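Local coordinates for initiator protein NS1 (Murine minute virus, PDB 4R94) that nicks the viral replication origin through its metal-dependent N-terminal endonuclease domain and, as a helicase, helps to initiate and direct viral DNA replication, at residues Leu93-Leu98 and Trp114-Glu119. Sequence-based numbering, arbitrary orientation.
With MG (magnesium ion), chain B.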
loop_
_atom_site.group_PDB
_atom_site.type_symbol
_atom_site.label_atom_id
_atom_site.label_comp_id
_atom_site.label_asym_id
_atom_site.label_seq_id
_atom_site.Cartn_x
_atom_site.Cartn_y
_atom_site.Cartn_z
ATOM N N LEU A 93 7.130 -0.559 5.452
ATOM C CA LEU A 93 7.414 0.873 5.405
ATOM C C LEU A 93 6.157 1.730 5.216
ATOM O O LEU A 93 6.029 2.797 5.846
ATOM C CB LEU A 93 8.418 1.192 4.290
ATOM C CG LEU A 93 9.822 0.595 4.463
ATOM C CD1 LEU A 93 10.654 1.001 3.259
ATOM C CD2 LEU A 93 10.498 1.035 5.776
ATOM N N VAL A 94 5.266 1.288 4.330
ATOM C CA VAL A 94 3.995 1.969 4.130
ATOM C C VAL A 94 3.227 2.052 5.448
ATOM O O VAL A 94 2.781 3.137 5.861
ATOM C CB VAL A 94 3.148 1.258 3.065
ATOM C CG1 VAL A 94 1.732 1.845 3.033
ATOM C CG2 VAL A 94 3.815 1.417 1.686
ATOM N N LYS A 95 3.110 0.913 6.126
ATOM C CA LYS A 95 2.372 0.882 7.379
ATOM C C LYS A 95 3.052 1.709 8.459
ATOM O O LYS A 95 2.362 2.386 9.225
ATOM C CB LYS A 95 2.159 -0.560 7.822
ATOM C CG LYS A 95 1.166 -1.241 6.900
ATOM C CD LYS A 95 1.014 -2.714 7.142
ATOM C CE LYS A 95 -0.057 -3.250 6.182
ATOM N NZ LYS A 95 -0.220 -4.724 6.327
ATOM N N LYS A 96 4.389 1.684 8.508
ATOM C CA LYS A 96 5.117 2.549 9.441
ATOM C C LYS A 96 4.719 4.009 9.221
ATOM O O LYS A 96 4.485 4.735 10.182
ATOM C CB LYS A 96 6.633 2.394 9.292
ATOM C CG LYS A 96 7.420 3.157 10.343
ATOM C CD LYS A 96 7.321 2.457 11.680
ATOM C CE LYS A 96 8.201 3.145 12.723
ATOM N NZ LYS A 96 8.181 2.398 13.999
ATOM N N CYS A 97 4.615 4.423 7.955
ATOM C CA CYS A 97 4.260 5.807 7.650
ATOM C C CYS A 97 2.863 6.142 8.154
ATOM O O CYS A 97 2.641 7.201 8.751
ATOM C CB CYS A 97 4.328 6.074 6.143
ATOM S SG CYS A 97 5.999 6.043 5.512
ATOM N N LEU A 98 1.920 5.246 7.884
ATOM C CA LEU A 98 0.544 5.439 8.314
ATOM C C LEU A 98 0.506 5.560 9.836
ATOM O O LEU A 98 -0.143 6.454 10.376
ATOM C CB LEU A 98 -0.342 4.278 7.862
ATOM C CG LEU A 98 -0.469 4.042 6.359
ATOM C CD1 LEU A 98 -1.222 2.734 6.139
ATOM C CD2 LEU A 98 -1.165 5.212 5.677
ATOM N N TRP A 114 -8.520 0.669 7.651
ATOM C CA TRP A 114 -7.621 0.798 6.517
ATOM C C TRP A 114 -7.495 -0.487 5.722
ATOM O O TRP A 114 -7.786 -1.582 6.195
ATOM C CB TRP A 114 -6.227 1.318 6.946
ATOM C CG TRP A 114 -5.494 0.524 8.010
ATOM C CD1 TRP A 114 -5.390 0.833 9.337
ATOM C CD2 TRP A 114 -4.768 -0.693 7.825
ATOM N NE1 TRP A 114 -4.655 -0.122 9.990
ATOM C CE2 TRP A 114 -4.255 -1.073 9.080
ATOM C CE3 TRP A 114 -4.497 -1.504 6.712
ATOM C CZ2 TRP A 114 -3.501 -2.231 9.260
ATOM C CZ3 TRP A 114 -3.755 -2.640 6.885
ATOM C CH2 TRP A 114 -3.251 -2.998 8.154
ATOM N N PHE A 115 -7.048 -0.318 4.484
ATOM C CA PHE A 115 -6.862 -1.410 3.550
ATOM C C PHE A 115 -5.654 -1.078 2.706
ATOM O O PHE A 115 -5.520 0.053 2.243
ATOM C CB PHE A 115 -8.109 -1.580 2.652
ATOM C CG PHE A 115 -7.936 -2.578 1.535
ATOM C CD1 PHE A 115 -8.129 -3.938 1.758
ATOM C CD2 PHE A 115 -7.599 -2.153 0.260
ATOM C CE1 PHE A 115 -7.973 -4.860 0.734
ATOM C CE2 PHE A 115 -7.441 -3.072 -0.780
ATOM C CZ PHE A 115 -7.622 -4.428 -0.538
ATOM N N VAL A 116 -4.792 -2.063 2.499
ATOM C CA VAL A 116 -3.565 -1.883 1.748
ATOM C C VAL A 116 -3.507 -2.916 0.627
ATOM O O VAL A 116 -3.798 -4.091 0.868
ATOM C CB VAL A 116 -2.361 -2.030 2.718
ATOM C CG1 VAL A 116 -1.051 -2.247 1.977
ATOM C CG2 VAL A 116 -2.303 -0.818 3.658
ATOM N N GLN A 117 -3.185 -2.510 -0.604
ATOM C CA GLN A 117 -3.010 -3.486 -1.686
ATOM C C GLN A 117 -1.856 -3.128 -2.613
ATOM O O GLN A 117 -1.841 -2.059 -3.259
ATOM C CB GLN A 117 -4.289 -3.640 -2.517
ATOM C CG GLN A 117 -4.111 -4.622 -3.673
ATOM C CD GLN A 117 -5.430 -5.276 -4.061
ATOM O OE1 GLN A 117 -6.057 -5.946 -3.239
ATOM N NE2 GLN A 117 -5.841 -5.106 -5.314
ATOM N N HIS A 118 -0.888 -4.032 -2.675
ATOM C CA HIS A 118 0.261 -3.878 -3.561
ATOM C C HIS A 118 -0.069 -4.401 -4.938
ATOM O O HIS A 118 -0.580 -5.514 -5.066
ATOM C CB HIS A 118 1.473 -4.639 -3.042
ATOM C CG HIS A 118 1.950 -4.162 -1.707
ATOM N ND1 HIS A 118 2.995 -3.285 -1.570
ATOM C CD2 HIS A 118 1.498 -4.435 -0.461
ATOM C CE1 HIS A 118 3.194 -3.053 -0.277
ATOM N NE2 HIS A 118 2.290 -3.729 0.409
ATOM N N GLU A 119 0.267 -3.609 -5.947
ATOM C CA GLU A 119 -0.040 -3.922 -7.339
ATOM C C GLU A 119 1.133 -3.639 -8.280
ATOM O O GLU A 119 2.145 -3.035 -7.901
ATOM C CB GLU A 119 -1.264 -3.128 -7.814
ATOM C CG GLU A 119 -2.529 -3.401 -7.009
ATOM C CD GLU A 119 -3.758 -2.695 -7.558
ATOM O OE1 GLU A 119 -3.621 -1.711 -8.325
ATOM O OE2 GLU A 119 -4.863 -3.124 -7.186
HETATM MG MG MG B . -3.288 0.203 -9.048
HETATM O O HOH W 1 -3.146 2.120 -9.926
HETATM O O HOH W 2 -2.820 -0.871 -10.845
HETATM O O HOH W 3 -5.269 0.338 -9.566
#
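Lys-95 reaches across from helix 81-104 to the indole of Trp-114 on strand 112-121, its CE lying 3.8 Å from CH2 and equally close to CZ3 at the far end of the six-membered ring. The lysine crosses the tryptophan at about a right angle and meets the ring obliquely. Its CG lies anti to the carbonyl carbon (chi1 -70°), and from there the chain runs fully extended, spanning the gap between helix and sheet. The same CE packs against Val-116 CG2 at 4.2 Å. More loosely, Leu-98 CD1 approaches that methyl at 4.5 Å.

No hydrogen bond joins the two segments directly. Instead, Lys-95 NZ forms a salt bridge with Asp-91 and a hydrogen bond with Ser-231 of the adjoining strand 227-232, tying the helix to the sheet beside Val-116. Asp-91 also accepts a hydrogen bond from His-118 NE2, so this carboxylate links the lysine to the strand's imidazole. Residues 93-98 run roughly antiparallel to residues 114-119, their axes 152° apart, and pack over one face of the central antiparallel sheet of the nickase domain; Val-94 and Leu-98 also touch Val-130 on strand 125-134.

Further along the strand, Glu-119 OE1 binds the magnesium ion at 2.1 Å, alongside three waters and His-127 and His-129, the histidine pair of the predicted RCR-2 motif, as in HUH-type rolling-circle nickases. Its OE2 accepts a hydrogen bond from Gln-117 NE2 (2.9 Å, 159°) through the anti lone pair and makes a salt bridge with Lys-214, which probably helps to fix the carboxylate's rotation. The contact thus joins an aliphatic lysine stem packed on Trp-114 and Val-116 to an ammonium end held by Asp-91 and Ser-231, whose charge the carboxylate probably balances, consistent with the lysine's burial.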